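ThiJ/PfpI family protein (Pseudomonas syringae pv. tomato, PDB 3EWN) is of unknown function but belongs to the DJ-1/PfpI family, whose members share a flavodoxin-like fold related to class I glutamine amidotransferases. Local coordinates at residues Met15-Glu24 with Leu189-Cys197; Thr35-Phe46 with Val175-Leu183. All coordinates share one frame; numbering follows the deposited sequence.

Contact 1 of 2, residues Met15-Glu24 with Leu189-Cys197; sequences MNKVPWMGDE and LRDQTYAEC
Arg-190 and Glu-24 meet side-on, with guanidinium and carboxylate planes only 8° apart. NE of Arg-190 gives its hydrogen to OE2 of Glu-24 at 2.8 Å, and NH2 of Arg-190 reaches OE1 of Glu-24 at 2.9 Å; both bonds are nearly straight and use syn lone pairs. The remaining nitrogen, NH1 of Arg-190, turns to the backbone, bonding to Pro-19 O at 3.1 Å and weakly to Trp-20 O. Gly-22, having no side chain, lets its CA lie close over one face of the guanidinium, beside Met-21 C. With chi1 near -60°, CG of Arg-190 lies above one face of the Tyr-194 ring, near its rim; the bend at chi2 then sends the rest of the chain on from there.

Farther along, CE3 of Trp-20 touches CE1 of Tyr-194 at 3.7 Å, the two rings inclined at 46°. The sulfur of Cys-197 sits at the edge of the indole, 4.0 Å from Trp-20 CH2, and CE of selenomethionine Met-15 packs on the same SG. Val-18 lays CG1 over the centre of one indole face, and NE1 of Trp-20 donates to Met-15 O, which helps set the ring's rotation. Asp-191 brings OD2 to 3.2 Å from Pro-19 CD, while its OD1 accepts from Tyr-194 N as the N-cap of helix 192-201. In the second shell, Tyr-194 OH bonds to Ser-48 and Met-50, and Met-50 O takes another hydrogen from Arg-190 NH2. The charge pair, and an NH1 divided between two carbonyls, thus tie an irregular N-terminal segment to the turn between two helices.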
loop_
_atom_site.group_PDB
_atom_site.type_symbol
_atom_site.label_atom_id
_atom_site.label_comp_id
_atom_site.label_asym_id
_atom_site.label_seq_id
_atom_site.Cartn_x
_atom_site.Cartn_y
_atom_site.Cartn_z
HETATM N N MSE A 15 3.601 27.697 10.197
HETATM C CA MSE A 15 3.528 26.332 10.714
HETATM C C MSE A 15 3.819 26.152 12.205
HETATM O O MSE A 15 3.942 25.024 12.681
HETATM C CB MSE A 15 4.475 25.437 9.911
HETATM C CG MSE A 15 4.280 25.540 8.407
HETATM SE SE MSE A 15 2.494 25.049 7.825
HETATM C CE MSE A 15 2.910 23.245 7.293
ATOM N N ASN A 16 3.904 27.251 12.946
ATOM C CA ASN A 16 4.204 27.183 14.373
ATOM C C ASN A 16 3.144 26.534 15.269
ATOM O O ASN A 16 3.451 26.128 16.390
ATOM C CB ASN A 16 4.515 28.585 14.899
ATOM C CG ASN A 16 3.392 29.564 14.633
ATOM O OD1 ASN A 16 2.291 29.426 15.171
ATOM N ND2 ASN A 16 3.661 30.557 13.790
ATOM N N LYS A 17 1.907 26.428 14.792
ATOM C CA LYS A 17 0.852 25.829 15.606
ATOM C C LYS A 17 0.460 24.408 15.208
ATOM O O LYS A 17 -0.372 23.789 15.867
ATOM C CB LYS A 17 -0.389 26.722 15.602
ATOM C CG LYS A 17 -0.189 28.054 16.317
ATOM C CD LYS A 17 -1.429 28.927 16.229
ATOM C CE LYS A 17 -1.791 29.217 14.781
ATOM N NZ LYS A 17 -0.686 29.891 14.044
ATOM N N VAL A 18 1.051 23.896 14.133
ATOM C CA VAL A 18 0.755 22.536 13.691
ATOM C C VAL A 18 1.287 21.562 14.743
ATOM O O VAL A 18 2.423 21.695 15.195
ATOM C CB VAL A 18 1.447 22.217 12.340
ATOM C CG1 VAL A 18 1.189 20.770 11.949
ATOM C CG2 VAL A 18 0.951 23.165 11.261
ATOM N N PRO A 19 0.470 20.580 15.158
ATOM C CA PRO A 19 0.935 19.618 16.163
ATOM C C PRO A 19 1.899 18.587 15.569
ATOM O O PRO A 19 1.533 17.434 15.334
ATOM C CB PRO A 19 -0.367 18.994 16.666
ATOM C CG PRO A 19 -1.243 19.036 15.458
ATOM C CD PRO A 19 -0.968 20.409 14.889
ATOM N N TRP A 20 3.136 19.016 15.330
ATOM C CA TRP A 20 4.159 18.152 14.745
ATOM C C TRP A 20 4.429 16.889 15.550
ATOM O O TRP A 20 4.560 15.804 14.980
ATOM C CB TRP A 20 5.466 18.933 14.564
ATOM C CG TRP A 20 5.328 20.067 13.601
ATOM C CD1 TRP A 20 5.455 21.401 13.871
ATOM C CD2 TRP A 20 4.965 19.970 12.220
ATOM N NE1 TRP A 20 5.186 22.141 12.743
ATOM C CE2 TRP A 20 4.884 21.286 11.715
ATOM C CE3 TRP A 20 4.697 18.896 11.360
ATOM C CZ2 TRP A 20 4.543 21.558 10.387
ATOM C CZ3 TRP A 20 4.356 19.166 10.041
ATOM C CH2 TRP A 20 4.281 20.490 9.567
HETATM N N MSE A 21 4.518 17.036 16.869
HETATM C CA MSE A 21 4.786 15.905 17.754
HETATM C C MSE A 21 3.532 15.296 18.361
HETATM O O MSE A 21 2.550 15.985 18.633
HETATM C CB MSE A 21 5.728 16.317 18.892
HETATM C CG MSE A 21 7.207 16.276 18.561
HETATM SE SE MSE A 21 7.809 14.501 18.082
HETATM C CE MSE A 21 7.197 13.552 19.604
ATOM N N GLY A 22 3.587 13.985 18.570
ATOM C CA GLY A 22 2.472 13.267 19.154
ATOM C C GLY A 22 3.003 12.070 19.917
ATOM O O GLY A 22 4.202 11.800 19.887
ATOM N N ASP A 23 2.121 11.346 20.596
ATOM C CA ASP A 23 2.544 10.183 21.370
ATOM C C ASP A 23 1.542 9.041 21.235
ATOM O O ASP A 23 1.339 8.265 22.170
ATOM C CB ASP A 23 2.689 10.574 22.841
ATOM C CG ASP A 23 1.357 10.899 23.493
ATOM O OD1 ASP A 23 0.506 11.536 22.837
ATOM O OD2 ASP A 23 1.164 10.523 24.667
ATOM N N GLU A 24 0.928 8.934 20.060
ATOM C CA GLU A 24 -0.062 7.893 19.819
ATOM C C GLU A 24 0.504 6.478 19.898
ATOM O O GLU A 24 1.646 6.223 19.514
ATOM C CB GLU A 24 -0.719 8.083 18.444
ATOM C CG GLU A 24 -1.471 9.398 18.278
ATOM C CD GLU A 24 -0.613 10.509 17.694
ATOM O OE1 GLU A 24 0.627 10.358 17.629
ATOM O OE2 GLU A 24 -1.187 11.544 17.299
ATOM N N LEU A 189 -6.175 12.799 14.372
ATOM C CA LEU A 189 -5.157 12.713 15.417
ATOM C C LEU A 189 -4.332 13.990 15.608
ATOM O O LEU A 189 -3.969 14.341 16.734
ATOM C CB LEU A 189 -4.236 11.524 15.129
ATOM C CG LEU A 189 -4.962 10.174 15.172
ATOM C CD1 LEU A 189 -4.052 9.067 14.644
ATOM C CD2 LEU A 189 -5.404 9.881 16.598
ATOM N N ARG A 190 -4.029 14.679 14.514
ATOM C CA ARG A 190 -3.258 15.918 14.582
ATOM C C ARG A 190 -4.190 17.024 14.095
ATOM O O ARG A 190 -5.087 17.432 14.826
ATOM C CB ARG A 190 -2.005 15.804 13.705
ATOM C CG ARG A 190 -1.071 14.659 14.117
ATOM C CD ARG A 190 -0.621 14.782 15.571
ATOM N NE ARG A 190 0.167 13.628 16.007
ATOM C CZ ARG A 190 1.465 13.462 15.776
ATOM N NH1 ARG A 190 2.158 14.381 15.112
ATOM N NH2 ARG A 190 2.071 12.359 16.195
ATOM N N ASP A 191 -3.983 17.525 12.882
ATOM C CA ASP A 191 -4.890 18.531 12.336
ATOM C C ASP A 191 -4.881 18.441 10.815
ATOM O O ASP A 191 -4.142 17.640 10.250
ATOM C CB ASP A 191 -4.557 19.954 12.838
ATOM C CG ASP A 191 -3.293 20.539 12.233
ATOM O OD1 ASP A 191 -2.697 19.931 11.321
ATOM O OD2 ASP A 191 -2.900 21.639 12.682
ATOM N N GLN A 192 -5.704 19.237 10.147
ATOM C CA GLN A 192 -5.772 19.156 8.693
ATOM C C GLN A 192 -4.482 19.527 7.978
ATOM O O GLN A 192 -4.141 18.937 6.951
ATOM C CB GLN A 192 -6.909 20.026 8.163
ATOM C CG GLN A 192 -7.132 19.845 6.674
ATOM C CD GLN A 192 -8.384 20.531 6.186
ATOM O OE1 GLN A 192 -9.384 20.593 6.898
ATOM N NE2 GLN A 192 -8.349 21.025 4.953
ATOM N N THR A 193 -3.764 20.508 8.508
ATOM C CA THR A 193 -2.521 20.925 7.877
ATOM C C THR A 193 -1.505 19.788 7.882
ATOM O O THR A 193 -0.793 19.574 6.896
ATOM C CB THR A 193 -1.915 22.138 8.585
ATOM O OG1 THR A 193 -2.868 23.209 8.581
ATOM C CG2 THR A 193 -0.647 22.591 7.868
ATOM N N TYR A 194 -1.435 19.065 8.994
ATOM C CA TYR A 194 -0.498 17.953 9.099
ATOM C C TYR A 194 -0.882 16.928 8.037
ATOM O O TYR A 194 -0.025 16.409 7.319
ATOM C CB TYR A 194 -0.577 17.321 10.490
ATOM C CG TYR A 194 0.567 16.382 10.814
ATOM C CD1 TYR A 194 1.546 16.748 11.733
ATOM C CD2 TYR A 194 0.674 15.138 10.198
ATOM C CE1 TYR A 194 2.604 15.902 12.036
ATOM C CE2 TYR A 194 1.733 14.279 10.493
ATOM C CZ TYR A 194 2.691 14.669 11.412
ATOM O OH TYR A 194 3.731 13.826 11.723
ATOM N N ALA A 195 -2.178 16.649 7.928
ATOM C CA ALA A 195 -2.668 15.684 6.948
ATOM C C ALA A 195 -2.329 16.116 5.525
ATOM O O ALA A 195 -1.974 15.292 4.685
ATOM C CB ALA A 195 -4.179 15.510 7.089
ATOM N N GLU A 196 -2.444 17.411 5.255
ATOM C CA GLU A 196 -2.148 17.920 3.923
ATOM C C GLU A 196 -0.664 17.737 3.608
ATOM O O GLU A 196 -0.298 17.454 2.467
ATOM C CB GLU A 196 -2.564 19.386 3.820
ATOM C CG GLU A 196 -4.071 19.576 3.983
ATOM C CD GLU A 196 -4.477 21.036 4.042
ATOM O OE1 GLU A 196 -3.675 21.848 4.548
ATOM O OE2 GLU A 196 -5.601 21.366 3.595
ATOM N N CYS A 197 0.188 17.878 4.620
ATOM C CA CYS A 197 1.624 17.683 4.413
ATOM C C CYS A 197 1.883 16.225 4.038
ATOM O O CYS A 197 2.670 15.933 3.139
ATOM C CB CYS A 197 2.408 18.026 5.676
ATOM S SG CYS A 197 2.488 19.794 6.009
HETATM O O HOH W 1 -3.243 12.422 18.799
#

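Contact 2 of 2, residues Thr35-Phe46 with Val175-Leu183; sequences TVMDLVGPHCMF and VTAGLDFGL
A water bridges the two segments, donating to Met-37 O and to Val-175 O, each at 2.7 Å, and so serves two backbone carbonyls. At the start of the contact, OD1 of Asp-38 comes within 3.3 Å of Val-175 CA, while OD2 of Asp-38 makes a weak bond to Gly-92 N. Val-175 turns CG1 anti to its own nitrogen (chi1 -169°), which brings that methyl to CG of selenomethionine Met-37 at 3.6 Å. The Met-37 chain bends at chi2 and lays CE across the branch point of Leu-179.

The backbones stay close along the whole contact: the axes come to 7.4 Å and cross at -26°, a spacing consistent with the glycines at the interface, above all Gly-178 and Gly-182, which present bare backbone to Pro-42 and Met-45. Leu-179 CD2 lies 3.6 Å from Gly-41 O, and CB of selenomethionine Met-45 rides on Gly-182 C at 3.5 Å. The Pro-42 ring fits against Gly-178 and meets the edge of Phe-181, whose CE2 approaches Phe-46 CZ at 4.0 Å.

Toward the second subunit, Met-37 packs on its counterpart and Thr-176 OG1 bonds to Ser-202 O of that subunit. These parallel helices pack side by side on one face of the central sheet, a layer of the alpha/beta sandwich: Pro-42 and Phe-46 rest on Met-28 of strand 25-29, Phe-181 on Thr-121 and Val-123 of strand 119-123.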
loop_
_atom_site.group_PDB
_atom_site.type_symbol
_atom_site.label_atom_id
_atom_site.label_comp_id
_atom_site.label_asym_id
_atom_site.label_seq_id
_atom_site.Cartn_x
_atom_site.Cartn_y
_atom_site.Cartn_z
ATOM N N THR A 35 -4.725 -9.188 3.231
ATOM C CA THR A 35 -4.438 -8.507 1.977
ATOM C C THR A 35 -3.488 -7.420 2.448
ATOM O O THR A 35 -3.891 -6.520 3.173
ATOM C CB THR A 35 -5.716 -7.882 1.366
ATOM O OG1 THR A 35 -6.654 -8.925 1.065
ATOM C CG2 THR A 35 -5.383 -7.125 0.085
ATOM N N VAL A 36 -2.225 -7.498 2.043
ATOM C CA VAL A 36 -1.241 -6.542 2.530
ATOM C C VAL A 36 -1.540 -5.063 2.284
ATOM O O VAL A 36 -1.232 -4.229 3.136
ATOM C CB VAL A 36 0.188 -6.904 2.027
ATOM C CG1 VAL A 36 0.371 -6.499 0.580
ATOM C CG2 VAL A 36 1.229 -6.254 2.924
HETATM N N MSE A 37 -2.151 -4.725 1.153
HETATM C CA MSE A 37 -2.473 -3.321 0.887
HETATM C C MSE A 37 -3.417 -2.792 1.982
HETATM O O MSE A 37 -3.408 -1.606 2.308
HETATM C CB MSE A 37 -3.125 -3.178 -0.497
HETATM C CG MSE A 37 -3.477 -1.746 -0.905
HETATM SE SE MSE A 37 -2.035 -0.455 -0.867
HETATM C CE MSE A 37 -3.099 1.103 -0.620
ATOM N N ASP A 38 -4.230 -3.682 2.545
ATOM C CA ASP A 38 -5.165 -3.300 3.604
ATOM C C ASP A 38 -4.414 -2.736 4.794
ATOM O O ASP A 38 -4.898 -1.840 5.484
ATOM C CB ASP A 38 -5.975 -4.514 4.070
ATOM C CG ASP A 38 -7.010 -4.940 3.067
ATOM O OD1 ASP A 38 -6.922 -4.504 1.898
ATOM O OD2 ASP A 38 -7.908 -5.721 3.450
ATOM N N LEU A 39 -3.231 -3.288 5.036
ATOM C CA LEU A 39 -2.385 -2.866 6.140
ATOM C C LEU A 39 -1.527 -1.656 5.785
ATOM O O LEU A 39 -1.477 -0.679 6.532
ATOM C CB LEU A 39 -1.462 -4.018 6.552
ATOM C CG LEU A 39 -0.354 -3.719 7.565
ATOM C CD1 LEU A 39 -0.960 -3.488 8.936
ATOM C CD2 LEU A 39 0.621 -4.881 7.610
ATOM N N VAL A 40 -0.866 -1.726 4.634
ATOM C CA VAL A 40 0.043 -0.673 4.193
ATOM C C VAL A 40 -0.559 0.677 3.807
ATOM O O VAL A 40 0.077 1.710 4.005
ATOM C CB VAL A 40 0.941 -1.202 3.052
ATOM C CG1 VAL A 40 1.800 -0.087 2.480
ATOM C CG2 VAL A 40 1.829 -2.322 3.596
ATOM N N GLY A 41 -1.764 0.685 3.244
ATOM C CA GLY A 41 -2.377 1.959 2.903
ATOM C C GLY A 41 -2.432 2.761 4.193
ATOM O O GLY A 41 -1.934 3.885 4.261
ATOM N N PRO A 42 -3.047 2.205 5.244
ATOM C CA PRO A 42 -3.130 2.918 6.521
ATOM C C PRO A 42 -1.749 3.125 7.150
ATOM O O PRO A 42 -1.459 4.191 7.688
ATOM C CB PRO A 42 -4.014 2.004 7.368
ATOM C CG PRO A 42 -4.923 1.392 6.352
ATOM C CD PRO A 42 -3.977 1.063 5.219
ATOM N N HIS A 43 -0.895 2.106 7.080
ATOM C CA HIS A 43 0.437 2.221 7.667
ATOM C C HIS A 43 1.175 3.419 7.074
ATOM O O HIS A 43 1.877 4.146 7.780
ATOM C CB HIS A 43 1.237 0.928 7.451
ATOM C CG HIS A 43 2.517 0.876 8.229
ATOM N ND1 HIS A 43 3.679 1.479 7.796
ATOM C CD2 HIS A 43 2.803 0.336 9.439
ATOM C CE1 HIS A 43 4.624 1.314 8.703
ATOM N NE2 HIS A 43 4.120 0.624 9.712
ATOM N N CYS A 44 1.000 3.623 5.772
ATOM C CA CYS A 44 1.621 4.738 5.069
ATOM C C CYS A 44 1.243 6.053 5.751
ATOM O O CYS A 44 2.088 6.924 5.970
ATOM C CB CYS A 44 1.144 4.757 3.617
ATOM S SG CYS A 44 1.643 6.208 2.669
HETATM N N MSE A 45 -0.033 6.187 6.092
HETATM C CA MSE A 45 -0.511 7.397 6.746
HETATM C C MSE A 45 -0.160 7.459 8.227
HETATM O O MSE A 45 0.303 8.490 8.702
HETATM C CB MSE A 45 -2.024 7.543 6.562
HETATM C CG MSE A 45 -2.447 7.720 5.100
HETATM SE SE MSE A 45 -1.629 9.220 4.213
HETATM C CE MSE A 45 -2.128 8.832 2.425
ATOM N N PHE A 46 -0.384 6.374 8.963
ATOM C CA PHE A 46 -0.057 6.370 10.387
ATOM C C PHE A 46 1.442 6.557 10.582
ATOM O O PHE A 46 1.889 7.169 11.559
ATOM C CB PHE A 46 -0.472 5.051 11.049
ATOM C CG PHE A 46 -1.952 4.896 11.238
ATOM C CD1 PHE A 46 -2.709 5.929 11.777
ATOM C CD2 PHE A 46 -2.584 3.699 10.920
ATOM C CE1 PHE A 46 -4.074 5.771 12.001
ATOM C CE2 PHE A 46 -3.951 3.531 11.143
ATOM C CZ PHE A 46 -4.695 4.572 11.685
ATOM N N VAL A 175 -10.036 -2.699 0.186
ATOM C CA VAL A 175 -8.613 -2.461 -0.053
ATOM C C VAL A 175 -8.076 -1.023 -0.081
ATOM O O VAL A 175 -7.704 -0.472 0.961
ATOM C CB VAL A 175 -8.188 -3.176 -1.358
ATOM C CG1 VAL A 175 -6.676 -3.182 -1.489
ATOM C CG2 VAL A 175 -8.739 -4.610 -1.361
ATOM N N THR A 176 -8.022 -0.425 -1.268
ATOM C CA THR A 176 -7.472 0.919 -1.423
ATOM C C THR A 176 -8.134 2.014 -0.598
ATOM O O THR A 176 -7.557 3.087 -0.414
ATOM C CB THR A 176 -7.455 1.344 -2.906
ATOM O OG1 THR A 176 -8.788 1.338 -3.425
ATOM C CG2 THR A 176 -6.596 0.381 -3.720
ATOM N N ALA A 177 -9.336 1.754 -0.093
ATOM C CA ALA A 177 -10.031 2.736 0.736
ATOM C C ALA A 177 -9.188 3.072 1.971
ATOM O O ALA A 177 -9.373 4.114 2.604
ATOM C CB ALA A 177 -11.393 2.186 1.165
ATOM N N GLY A 178 -8.265 2.179 2.311
ATOM C CA GLY A 178 -7.411 2.392 3.470
ATOM C C GLY A 178 -6.643 3.700 3.435
ATOM O O GLY A 178 -6.338 4.274 4.480
ATOM N N LEU A 179 -6.315 4.172 2.237
ATOM C CA LEU A 179 -5.589 5.432 2.106
ATOM C C LEU A 179 -6.447 6.619 2.532
ATOM O O LEU A 179 -5.970 7.527 3.214
ATOM C CB LEU A 179 -5.129 5.628 0.665
ATOM C CG LEU A 179 -3.967 4.752 0.214
ATOM C CD1 LEU A 179 -3.786 4.875 -1.294
ATOM C CD2 LEU A 179 -2.699 5.173 0.953
ATOM N N ASP A 180 -7.713 6.616 2.125
ATOM C CA ASP A 180 -8.607 7.708 2.491
ATOM C C ASP A 180 -8.908 7.642 3.982
ATOM O O ASP A 180 -8.997 8.664 4.665
ATOM C CB ASP A 180 -9.886 7.641 1.651
ATOM C CG ASP A 180 -9.608 7.891 0.179
ATOM O OD1 ASP A 180 -8.710 8.707 -0.104
ATOM O OD2 ASP A 180 -10.274 7.288 -0.687
ATOM N N PHE A 181 -9.055 6.424 4.480
ATOM C CA PHE A 181 -9.291 6.200 5.894
ATOM C C PHE A 181 -8.080 6.745 6.662
ATOM O O PHE A 181 -8.224 7.471 7.649
ATOM C CB PHE A 181 -9.438 4.697 6.139
ATOM C CG PHE A 181 -9.091 4.270 7.535
ATOM C CD1 PHE A 181 -9.977 4.478 8.581
ATOM C CD2 PHE A 181 -7.865 3.677 7.800
ATOM C CE1 PHE A 181 -9.644 4.098 9.882
ATOM C CE2 PHE A 181 -7.520 3.295 9.092
ATOM C CZ PHE A 181 -8.412 3.506 10.136
ATOM N N GLY A 182 -6.889 6.392 6.189
ATOM C CA GLY A 182 -5.661 6.827 6.838
ATOM C C GLY A 182 -5.448 8.329 6.870
ATOM O O GLY A 182 -5.115 8.894 7.910
ATOM N N LEU A 183 -5.633 8.985 5.731
ATOM C CA LEU A 183 -5.442 10.429 5.667
ATOM C C LEU A 183 -6.416 11.137 6.610
ATOM O O LEU A 183 -6.067 12.120 7.265
ATOM C CB LEU A 183 -5.640 10.923 4.232
ATOM C CG LEU A 183 -5.243 12.371 3.927
ATOM C CD1 LEU A 183 -3.756 12.589 4.246
ATOM C CD2 LEU A 183 -5.522 12.666 2.460
HETATM O O HOH W 2 -5.335 0.279 2.060
#

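How the contacts relate
The centre of contact 2 is about 6 Å from the centre of the folded chain, that of contact 1 about 21 Å; the two contact centres are about 19 Å apart. Along the sequence 15-24 comes first, then 35-46, 175-183 and 189-197, so contact 2 is nested inside the loop that contact 1 closes. Helix 177-189 runs out of contact 2 to Leu-189; Arg-190 and Asp-191 make the turn into helix 192-201. The two sites also touch directly, Ala-195 O lying 3.3 Å from Leu-183 CD1. One joins core helices against the sheet, the other fastens the N-terminal extension at the periphery, and both reach the second subunit.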